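Local coordinates for ribonucleoside-diphosphate reductase (Pseudomonas aeruginosa, PDB 5IM3), which binds the allosteric effector dATP and probably catalyses the reduction of ribonucleoside diphosphates to their 2'-deoxy forms, the precursors for DNA synthesis, at residues A[234-242]-A[253-264]; A[860-871]-A[894-902]. All coordinates share one frame; numbering follows the deposited sequence.

Contact 1: A[234-242]-A[253-264]; sequences EALGFLGVA and LYAKALPAYIEK
Leu239 drives its isobutyl group into the surface of helix 253-264, where Ala257, Ala260, Tyr261 and Lys264 surround it as a knob in a hole. Chi1 (-67°) sets its CG anti to the carbonyl carbon, and the branch beyond divides. CD2 lies 3.4 Å from Ala260 O and also meets the backbone at Tyr261 CA, whereas CD1 is 4.1 Å from Tyr261 CB and leans on the Ala257 carbonyl. The small side chains of Ala257 and Ala260 line the hole, and at the base of the knob Leu239 CB comes within 4.1 Å of Ala260 CB. No hydrogen bond joins the segments; they meet mainly by van der Waals contact between apolar side chains and backbone. Two successive helices, 219-239 and 250-267, pack here across a short connection: the short segments cross at 64° with axes 10.2 Å apart. Helix 219-239 ends in a Schellman motif, in which Gly240 takes positive phi (68°) and Val241 N bonds back to Leu236 O. The chain thereby turns and Val241 points at the second helix. The branches of Val241 part there: CG1, anti to the backbone N, reaches Leu253 CD2 at 3.8 Å, the two side chains sliding past each other in opposite directions, while CG2 rests between Ala257 CA and Ala260 CB. One turn back, Leu236 CD2 touches Ala257 CB at 3.8 Å, so this alanine is met by Leu236 and Leu239 as well as the valine. Beyond the hole, Tyr261 extends to helix 319-330, and Phe238 stacks on Phe316.

Contact 2: A[860-871]-A[894-902]; sequences VEAASRRQKWID and MAWFRGLKT
Met894 opens the contact by passing its thioether over Val860 and across Glu861. With CG anti to the backbone N (chi1 177°) and the chain extended beyond it, CE reaches 3.7 Å from Glu861 CG, the two side chains crossing at about a right angle. Ala895 follows, its CA 3.8 Å from Val860 CG1. Arg898 then joins the segments by charge and by backbone. Its NE is 2.8 Å from Glu861 OE2, but the oxygen lies over one guanidinium face, the carboxylate and guanidinium planes are 63° apart, and no N-H points at it; the attraction is therefore electrostatic. Glu861 OE1 meets Arg865 at the edge of its guanidinium, which makes the glutamate the middle of a three-residue salt-bridge network. Arg898 O accepts a hydrogen bond from Ser864 OG at 2.6 Å, in the carbonyl plane and on a lone pair (C=O...O angle 141°). Gly899, with positive phi, is the C-prime residue of a Schellman motif that closes helix 885-897, and Leu900 N bonds back to Ala895 O. Both segments belong to the barrel domain, the ten-stranded alpha-beta barrel of the reductase, and the cap turns the chain across helix 856-866. Leu900 packs on that helix with both methyls: CD1 is 3.9 Å from Val860 CG1, while CD2 is 3.7 Å from Ala863 CB and presses on the Ala863-Ser864 peptide. Lys901, extended beyond CG, crosses the Gln867 side chain at about a right angle, with CE 3.4 Å from Gln867 NE2. Its NZ bonds to Gln872 O, which Gln867 NE2 also engages, and donates to a water that bridges to Ile870 O.

Overall arrangement
The two contacts lie on opposite sides of the chain's centre, 49 Å apart between their own centres and about 32 Å between nearest atoms, so neither touches the other. They come in series: contact 1 closes, between helices 219-239 and 250-267, long before contact 2 opens between helices 856-866 and 885-897. Contact 1 joins neighbouring helices across a short connection in a partly buried region, whereas contact 2 is buried within the barrel domain and brings together segments separated by 22 residues that include strand 878-881. The pairs share no helix or strand. Both lie away from the annotated dATP sites, and no other chain of the assembly touches the segments of either, so neither takes part directly in a subunit interface.

Contact 1: A[234-242]-A[253-264]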
loop_
_atom_site.group_PDB
_atom_site.type_symbol
_atom_site.label_atom_id
_atom_site.label_comp_id
_atom_site.label_asym_id
_atom_site.label_seq_id
_atom_site.Cartn_x
_atom_site.Cartn_y
_atom_site.Cartn_z
ATOM N N GLU A 234 19.716 -57.423 -14.220
ATOM C CA GLU A 234 19.484 -57.414 -12.781
ATOM C C GLU A 234 18.484 -58.494 -12.381
ATOM O O GLU A 234 18.771 -59.347 -11.533
ATOM C CB GLU A 234 18.997 -56.025 -12.363
ATOM C CG GLU A 234 18.713 -55.850 -10.885
ATOM C CD GLU A 234 18.318 -54.424 -10.539
ATOM O OE1 GLU A 234 18.605 -53.512 -11.345
ATOM O OE2 GLU A 234 17.715 -54.213 -9.467
ATOM N N ALA A 235 17.301 -58.478 -12.998
ATOM C CA ALA A 235 16.246 -59.408 -12.608
ATOM C C ALA A 235 16.601 -60.843 -12.980
ATOM O O ALA A 235 16.532 -61.747 -12.140
ATOM C CB ALA A 235 14.924 -58.999 -13.256
ATOM N N LEU A 236 16.978 -61.074 -14.240
ATOM C CA LEU A 236 17.242 -62.440 -14.683
ATOM C C LEU A 236 18.437 -63.039 -13.955
ATOM O O LEU A 236 18.409 -64.212 -13.570
ATOM C CB LEU A 236 17.467 -62.469 -16.191
ATOM C CG LEU A 236 16.295 -62.002 -17.045
ATOM C CD1 LEU A 236 16.733 -61.914 -18.482
ATOM C CD2 LEU A 236 15.091 -62.927 -16.913
ATOM N N GLY A 237 19.494 -62.251 -13.756
ATOM C CA GLY A 237 20.629 -62.739 -12.991
ATOM C C GLY A 237 20.248 -63.141 -11.578
ATOM O O GLY A 237 20.737 -64.143 -11.054
ATOM N N PHE A 238 19.366 -62.363 -10.943
ATOM C CA PHE A 238 18.884 -62.715 -9.612
ATOM C C PHE A 238 18.115 -64.030 -9.642
ATOM O O PHE A 238 18.315 -64.897 -8.783
ATOM C CB PHE A 238 18.008 -61.587 -9.064
ATOM C CG PHE A 238 17.510 -61.818 -7.660
ATOM C CD1 PHE A 238 18.277 -61.448 -6.568
ATOM C CD2 PHE A 238 16.267 -62.389 -7.435
ATOM C CE1 PHE A 238 17.819 -61.652 -5.279
ATOM C CE2 PHE A 238 15.804 -62.593 -6.147
ATOM C CZ PHE A 238 16.580 -62.223 -5.069
ATOM N N LEU A 239 17.239 -64.200 -10.631
ATOM C CA LEU A 239 16.432 -65.404 -10.755
ATOM C C LEU A 239 17.215 -66.599 -11.279
ATOM O O LEU A 239 16.649 -67.694 -11.368
ATOM C CB LEU A 239 15.239 -65.138 -11.679
ATOM C CG LEU A 239 14.196 -64.153 -11.153
ATOM C CD1 LEU A 239 13.164 -63.838 -12.224
ATOM C CD2 LEU A 239 13.522 -64.712 -9.904
ATOM N N GLY A 240 18.488 -66.425 -11.621
ATOM C CA GLY A 240 19.268 -67.520 -12.157
ATOM C C GLY A 240 18.842 -67.981 -13.530
ATOM O O GLY A 240 19.228 -69.073 -13.949
ATOM N N VAL A 241 18.051 -67.181 -14.244
ATOM C CA VAL A 241 17.643 -67.544 -15.598
ATOM C C VAL A 241 18.765 -67.260 -16.586
ATOM O O VAL A 241 19.183 -68.141 -17.346
ATOM C CB VAL A 241 16.352 -66.797 -15.984
ATOM C CG1 VAL A 241 15.939 -67.134 -17.414
ATOM C CG2 VAL A 241 15.231 -67.136 -15.017
ATOM N N ALA A 242 19.267 -66.029 -16.593
ATOM C CA ALA A 242 20.349 -65.647 -17.486
ATOM C C ALA A 242 21.119 -64.496 -16.859
ATOM O O ALA A 242 20.552 -63.676 -16.130
ATOM C CB ALA A 242 19.825 -65.245 -18.870
ATOM N N LEU A 253 12.384 -65.912 -22.872
ATOM C CA LEU A 253 12.858 -65.867 -21.496
ATOM C C LEU A 253 11.804 -65.384 -20.510
ATOM O O LEU A 253 11.902 -65.698 -19.318
ATOM C CB LEU A 253 14.091 -64.967 -21.397
ATOM C CG LEU A 253 15.336 -65.561 -22.060
ATOM C CD1 LEU A 253 16.398 -64.502 -22.272
ATOM C CD2 LEU A 253 15.886 -66.693 -21.215
ATOM N N TYR A 254 10.803 -64.633 -20.969
ATOM C CA TYR A 254 9.747 -64.193 -20.064
ATOM C C TYR A 254 8.978 -65.382 -19.504
ATOM O O TYR A 254 8.562 -65.369 -18.341
ATOM C CB TYR A 254 8.799 -63.236 -20.787
ATOM C CG TYR A 254 8.954 -61.785 -20.391
ATOM C CD1 TYR A 254 8.905 -61.395 -19.055
ATOM C CD2 TYR A 254 9.145 -60.802 -21.352
ATOM C CE1 TYR A 254 9.048 -60.070 -18.693
ATOM C CE2 TYR A 254 9.286 -59.473 -20.998
ATOM C CZ TYR A 254 9.237 -59.113 -19.668
ATOM O OH TYR A 254 9.376 -57.791 -19.308
ATOM N N ALA A 255 8.789 -66.424 -20.317
ATOM C CA ALA A 255 8.092 -67.614 -19.846
ATOM C C ALA A 255 8.944 -68.412 -18.870
ATOM O O ALA A 255 8.407 -69.036 -17.947
ATOM C CB ALA A 255 7.687 -68.486 -21.033
ATOM N N LYS A 256 10.266 -68.413 -19.056
ATOM C CA LYS A 256 11.141 -69.095 -18.112
ATOM C C LYS A 256 11.268 -68.317 -16.810
ATOM O O LYS A 256 11.420 -68.920 -15.743
ATOM C CB LYS A 256 12.520 -69.315 -18.736
ATOM C CG LYS A 256 12.538 -70.370 -19.836
ATOM C CD LYS A 256 12.798 -71.764 -19.276
ATOM C CE LYS A 256 12.274 -72.854 -20.201
ATOM N NZ LYS A 256 10.788 -72.953 -20.150
ATOM N N ALA A 257 11.193 -66.987 -16.875
ATOM C CA ALA A 257 11.414 -66.164 -15.693
ATOM C C ALA A 257 10.197 -66.119 -14.776
ATOM O O ALA A 257 10.355 -66.012 -13.555
ATOM C CB ALA A 257 11.801 -64.745 -16.110
ATOM N N LEU A 258 8.985 -66.196 -15.334
ATOM C CA LEU A 258 7.780 -66.110 -14.511
ATOM C C LEU A 258 7.757 -67.157 -13.404
ATOM O O LEU A 258 7.633 -66.782 -12.224
ATOM C CB LEU A 258 6.542 -66.202 -15.408
ATOM C CG LEU A 258 5.206 -66.367 -14.675
ATOM C CD1 LEU A 258 4.929 -65.180 -13.757
ATOM C CD2 LEU A 258 4.073 -66.556 -15.665
ATOM N N PRO A 259 7.862 -68.458 -13.691
ATOM C CA PRO A 259 7.854 -69.432 -12.587
ATOM C C PRO A 259 9.010 -69.247 -11.626
ATOM O O PRO A 259 8.840 -69.455 -10.419
ATOM C CB PRO A 259 7.916 -70.786 -13.311
ATOM C CG PRO A 259 8.530 -70.492 -14.622
ATOM C CD PRO A 259 8.041 -69.118 -14.997
ATOM N N ALA A 260 10.185 -68.851 -12.123
ATOM C CA ALA A 260 11.296 -68.544 -11.228
ATOM C C ALA A 260 10.969 -67.349 -10.347
ATOM O O ALA A 260 11.374 -67.297 -9.180
ATOM C CB ALA A 260 12.567 -68.277 -12.033
ATOM N N TYR A 261 10.235 -66.375 -10.888
ATOM C CA TYR A 261 9.885 -65.192 -10.112
ATOM C C TYR A 261 8.906 -65.543 -8.999
ATOM O O TYR A 261 9.082 -65.125 -7.849
ATOM C CB TYR A 261 9.298 -64.121 -11.030
ATOM C CG TYR A 261 8.589 -63.013 -10.289
ATOM C CD1 TYR A 261 9.299 -61.960 -9.731
ATOM C CD2 TYR A 261 7.209 -63.022 -10.147
ATOM C CE1 TYR A 261 8.653 -60.946 -9.048
ATOM C CE2 TYR A 261 6.554 -62.014 -9.465
ATOM C CZ TYR A 261 7.281 -60.979 -8.920
ATOM O OH TYR A 261 6.633 -59.973 -8.243
ATOM N N ILE A 262 7.869 -66.318 -9.322
ATOM C CA ILE A 262 6.864 -66.672 -8.324
ATOM C C ILE A 262 7.484 -67.500 -7.207
ATOM O O ILE A 262 7.151 -67.327 -6.029
ATOM C CB ILE A 262 5.690 -67.415 -8.990
ATOM C CG1 ILE A 262 4.991 -66.504 -10.007
ATOM C CG2 ILE A 262 4.702 -67.916 -7.936
ATOM C CD1 ILE A 262 4.319 -65.288 -9.399
ATOM N N GLU A 263 8.386 -68.419 -7.555
ATOM C CA GLU A 263 8.984 -69.281 -6.541
ATOM C C GLU A 263 9.821 -68.470 -5.560
ATOM O O GLU A 263 9.705 -68.638 -4.340
ATOM C CB GLU A 263 9.828 -70.371 -7.204
ATOM C CG GLU A 263 10.282 -71.464 -6.245
ATOM C CD GLU A 263 10.904 -72.653 -6.955
ATOM O OE1 GLU A 263 11.063 -72.602 -8.196
ATOM O OE2 GLU A 263 11.233 -73.648 -6.271
ATOM N N LYS A 264 10.672 -67.576 -6.073
ATOM C CA LYS A 264 11.463 -66.731 -5.183
ATOM C C LYS A 264 10.600 -65.688 -4.488
ATOM O O LYS A 264 10.874 -65.328 -3.337
ATOM C CB LYS A 264 12.595 -66.050 -5.957
ATOM C CG LYS A 264 13.782 -66.954 -6.275
ATOM C CD LYS A 264 14.427 -67.519 -5.010
ATOM C CE LYS A 264 15.713 -68.272 -5.314
ATOM N NZ LYS A 264 16.812 -67.355 -5.724
#

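Contact 2: A[860-871]-A[894-902]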
loop_
_atom_site.group_PDB
_atom_site.type_symbol
_atom_site.label_atom_id
_atom_site.label_comp_id
_atom_site.label_asym_id
_atom_site.label_seq_id
_atom_site.Cartn_x
_atom_site.Cartn_y
_atom_site.Cartn_z
ATOM N N VAL A 860 -15.369 -25.701 -16.444
ATOM C CA VAL A 860 -16.580 -25.938 -15.665
ATOM C C VAL A 860 -17.662 -26.560 -16.538
ATOM O O VAL A 860 -18.288 -27.558 -16.161
ATOM C CB VAL A 860 -17.060 -24.626 -15.019
ATOM C CG1 VAL A 860 -18.424 -24.813 -14.364
ATOM C CG2 VAL A 860 -16.040 -24.135 -14.004
ATOM N N GLU A 861 -17.908 -25.972 -17.713
ATOM C CA GLU A 861 -18.954 -26.485 -18.594
ATOM C C GLU A 861 -18.652 -27.909 -19.039
ATOM O O GLU A 861 -19.563 -28.738 -19.155
ATOM C CB GLU A 861 -19.115 -25.572 -19.809
ATOM C CG GLU A 861 -20.224 -24.544 -19.669
ATOM C CD GLU A 861 -21.600 -25.180 -19.604
ATOM O OE1 GLU A 861 -21.726 -26.367 -19.975
ATOM O OE2 GLU A 861 -22.552 -24.494 -19.175
ATOM N N ALA A 862 -17.380 -28.209 -19.303
ATOM C CA ALA A 862 -17.000 -29.572 -19.655
ATOM C C ALA A 862 -17.286 -30.525 -18.504
ATOM O O ALA A 862 -17.870 -31.598 -18.696
ATOM C CB ALA A 862 -15.522 -29.619 -20.037
ATOM N N ALA A 863 -16.878 -30.145 -17.290
ATOM C CA ALA A 863 -17.149 -30.979 -16.127
ATOM C C ALA A 863 -18.648 -31.123 -15.899
ATOM O O ALA A 863 -19.122 -32.194 -15.504
ATOM C CB ALA A 863 -16.468 -30.392 -14.894
ATOM N N SER A 864 -19.413 -30.059 -16.162
ATOM C CA SER A 864 -20.862 -30.121 -15.983
ATOM C C SER A 864 -21.485 -31.207 -16.851
ATOM O O SER A 864 -22.386 -31.926 -16.406
ATOM C CB SER A 864 -21.490 -28.764 -16.304
ATOM O OG SER A 864 -22.904 -28.834 -16.236
ATOM N N ARG A 865 -21.032 -31.335 -18.097
ATOM C CA ARG A 865 -21.631 -32.318 -18.989
ATOM C C ARG A 865 -21.127 -33.726 -18.709
ATOM O O ARG A 865 -21.859 -34.696 -18.933
ATOM C CB ARG A 865 -21.368 -31.943 -20.444
ATOM C CG ARG A 865 -22.311 -30.874 -20.955
ATOM C CD ARG A 865 -21.585 -29.954 -21.885
ATOM N NE ARG A 865 -22.418 -28.855 -22.362
ATOM C CZ ARG A 865 -23.207 -28.919 -23.428
ATOM N NH1 ARG A 865 -23.298 -30.039 -24.133
ATOM N NH2 ARG A 865 -23.920 -27.858 -23.785
ATOM N N ARG A 866 -19.891 -33.864 -18.228
ATOM C CA ARG A 866 -19.430 -35.177 -17.793
ATOM C C ARG A 866 -20.227 -35.651 -16.586
ATOM O O ARG A 866 -20.561 -36.836 -16.480
ATOM C CB ARG A 866 -17.935 -35.135 -17.475
ATOM C CG ARG A 866 -17.046 -35.105 -18.709
ATOM C CD ARG A 866 -15.576 -35.233 -18.340
ATOM N NE ARG A 866 -15.117 -34.069 -17.586
ATOM C CZ ARG A 866 -14.506 -33.015 -18.118
ATOM N NH1 ARG A 866 -14.254 -32.965 -19.421
ATOM N NH2 ARG A 866 -14.140 -32.007 -17.341
ATOM N N GLN A 867 -20.564 -34.728 -15.681
ATOM C CA GLN A 867 -21.285 -35.079 -14.464
ATOM C C GLN A 867 -22.701 -35.568 -14.739
ATOM O O GLN A 867 -23.319 -36.162 -13.851
ATOM C CB GLN A 867 -21.331 -33.872 -13.521
ATOM C CG GLN A 867 -21.823 -34.189 -12.113
ATOM C CD GLN A 867 -21.031 -35.299 -11.452
ATOM O OE1 GLN A 867 -19.892 -35.100 -11.033
ATOM N NE2 GLN A 867 -21.631 -36.481 -11.359
ATOM N N LYS A 868 -23.234 -35.334 -15.939
ATOM C CA LYS A 868 -24.572 -35.824 -16.249
ATOM C C LYS A 868 -24.612 -37.341 -16.288
ATOM O O LYS A 868 -25.667 -37.941 -16.055
ATOM C CB LYS A 868 -25.043 -35.285 -17.591
ATOM C CG LYS A 868 -24.790 -33.814 -17.795
ATOM C CD LYS A 868 -25.414 -33.323 -19.091
ATOM C CE LYS A 868 -24.968 -34.136 -20.302
ATOM N NZ LYS A 868 -25.632 -33.679 -21.550
ATOM N N TRP A 869 -23.484 -37.973 -16.599
ATOM C CA TRP A 869 -23.422 -39.410 -16.791
ATOM C C TRP A 869 -22.735 -40.137 -15.647
ATOM O O TRP A 869 -22.858 -41.362 -15.548
ATOM C CB TRP A 869 -22.695 -39.715 -18.105
ATOM C CG TRP A 869 -23.193 -38.879 -19.245
ATOM C CD1 TRP A 869 -22.557 -37.818 -19.827
ATOM C CD2 TRP A 869 -24.443 -39.020 -19.930
ATOM N NE1 TRP A 869 -23.330 -37.298 -20.837
ATOM C CE2 TRP A 869 -24.494 -38.016 -20.918
ATOM C CE3 TRP A 869 -25.522 -39.897 -19.804
ATOM C CZ2 TRP A 869 -25.579 -37.871 -21.779
ATOM C CZ3 TRP A 869 -26.599 -39.753 -20.661
ATOM C CH2 TRP A 869 -26.620 -38.746 -21.634
ATOM N N ILE A 870 -22.028 -39.421 -14.784
ATOM C CA ILE A 870 -21.287 -40.021 -13.685
ATOM C C ILE A 870 -22.205 -40.106 -12.473
ATOM O O ILE A 870 -22.893 -39.134 -12.132
ATOM C CB ILE A 870 -20.021 -39.201 -13.380
ATOM C CG1 ILE A 870 -19.109 -39.174 -14.613
ATOM C CG2 ILE A 870 -19.280 -39.765 -12.173
ATOM C CD1 ILE A 870 -17.946 -38.210 -14.514
ATOM N N ASP A 871 -22.234 -41.276 -11.826
ATOM C CA ASP A 871 -23.073 -41.431 -10.640
ATOM C C ASP A 871 -22.414 -40.862 -9.388
ATOM O O ASP A 871 -23.122 -40.429 -8.476
ATOM C CB ASP A 871 -23.452 -42.902 -10.421
ATOM C CG ASP A 871 -22.300 -43.859 -10.664
ATOM O OD1 ASP A 871 -21.153 -43.400 -10.832
ATOM O OD2 ASP A 871 -22.547 -45.081 -10.688
ATOM N N MET A 894 -21.041 -20.281 -11.026
ATOM C CA MET A 894 -21.265 -21.048 -12.246
ATOM C C MET A 894 -21.139 -22.544 -11.986
ATOM O O MET A 894 -21.943 -23.337 -12.489
ATOM C CB MET A 894 -20.274 -20.603 -13.324
ATOM C CG MET A 894 -20.353 -21.384 -14.629
ATOM S SD MET A 894 -19.029 -20.944 -15.775
ATOM C CE MET A 894 -19.444 -21.982 -17.173
ATOM N N ALA A 895 -20.130 -22.946 -11.211
ATOM C CA ALA A 895 -19.957 -24.361 -10.893
ATOM C C ALA A 895 -21.207 -24.935 -10.241
ATOM O O ALA A 895 -21.652 -26.036 -10.589
ATOM C CB ALA A 895 -18.747 -24.547 -9.979
ATOM N N TRP A 896 -21.785 -24.203 -9.288
ATOM C CA TRP A 896 -23.025 -24.639 -8.656
ATOM C C TRP A 896 -24.191 -24.561 -9.635
ATOM O O TRP A 896 -25.003 -25.488 -9.731
ATOM C CB TRP A 896 -23.292 -23.781 -7.418
ATOM C CG TRP A 896 -24.554 -24.117 -6.692
ATOM C CD1 TRP A 896 -24.804 -25.236 -5.953
ATOM C CD2 TRP A 896 -25.735 -23.314 -6.620
ATOM N NE1 TRP A 896 -26.073 -25.183 -5.430
ATOM C CE2 TRP A 896 -26.665 -24.012 -5.824
ATOM C CE3 TRP A 896 -26.098 -22.073 -7.151
ATOM C CZ2 TRP A 896 -27.935 -23.513 -5.552
ATOM C CZ3 TRP A 896 -27.355 -21.581 -6.880
ATOM C CH2 TRP A 896 -28.259 -22.297 -6.081
ATOM N N PHE A 897 -24.283 -23.458 -10.376
ATOM C CA PHE A 897 -25.386 -23.269 -11.312
ATOM C C PHE A 897 -25.415 -24.358 -12.382
ATOM O O PHE A 897 -26.480 -24.650 -12.939
ATOM C CB PHE A 897 -25.274 -21.880 -11.950
ATOM C CG PHE A 897 -26.484 -21.465 -12.735
ATOM C CD1 PHE A 897 -27.667 -21.139 -12.093
ATOM C CD2 PHE A 897 -26.431 -21.376 -14.116
ATOM C CE1 PHE A 897 -28.779 -20.749 -12.815
ATOM C CE2 PHE A 897 -27.538 -20.986 -14.841
ATOM C CZ PHE A 897 -28.713 -20.673 -14.190
ATOM N N ARG A 898 -24.269 -24.974 -12.674
ATOM C CA ARG A 898 -24.166 -25.975 -13.732
ATOM C C ARG A 898 -24.248 -27.402 -13.205
ATOM O O ARG A 898 -23.903 -28.344 -13.927
ATOM C CB ARG A 898 -22.868 -25.781 -14.519
ATOM C CG ARG A 898 -22.805 -24.487 -15.308
ATOM C CD ARG A 898 -23.853 -24.471 -16.410
ATOM N NE ARG A 898 -23.948 -23.179 -17.075
ATOM C CZ ARG A 898 -24.860 -22.886 -17.994
ATOM N NH1 ARG A 898 -25.749 -23.797 -18.365
ATOM N NH2 ARG A 898 -24.881 -21.680 -18.545
ATOM N N GLY A 899 -24.695 -27.584 -11.967
ATOM C CA GLY A 899 -24.957 -28.913 -11.462
ATOM C C GLY A 899 -23.735 -29.708 -11.069
ATOM O O GLY A 899 -23.811 -30.939 -10.999
ATOM N N LEU A 900 -22.610 -29.054 -10.804
ATOM C CA LEU A 900 -21.434 -29.777 -10.345
ATOM C C LEU A 900 -21.614 -30.217 -8.898
ATOM O O LEU A 900 -22.239 -29.523 -8.088
ATOM C CB LEU A 900 -20.181 -28.912 -10.483
ATOM C CG LEU A 900 -19.663 -28.670 -11.904
ATOM C CD1 LEU A 900 -18.442 -27.771 -11.854
ATOM C CD2 LEU A 900 -19.330 -29.976 -12.615
ATOM N N LYS A 901 -21.072 -31.390 -8.579
ATOM C CA LYS A 901 -21.135 -31.913 -7.222
ATOM C C LYS A 901 -19.972 -31.446 -6.363
ATOM O O LYS A 901 -20.150 -31.234 -5.160
ATOM C CB LYS A 901 -21.161 -33.446 -7.249
ATOM C CG LYS A 901 -22.356 -34.037 -7.976
ATOM C CD LYS A 901 -22.388 -35.547 -7.836
ATOM C CE LYS A 901 -23.576 -36.152 -8.564
ATOM N NZ LYS A 901 -23.592 -37.629 -8.430
ATOM N N THR A 902 -18.788 -31.277 -6.948
ATOM C CA THR A 902 -17.597 -30.956 -6.176
ATOM C C THR A 902 -16.690 -30.029 -6.970
ATOM O O THR A 902 -16.726 -29.991 -8.203
ATOM C CB THR A 902 -16.815 -32.221 -5.799
ATOM O OG1 THR A 902 -16.561 -32.991 -6.982
ATOM C CG2 THR A 902 -17.589 -33.065 -4.796
HETATM O O HOH W 1 -25.248 -38.602 -10.557
#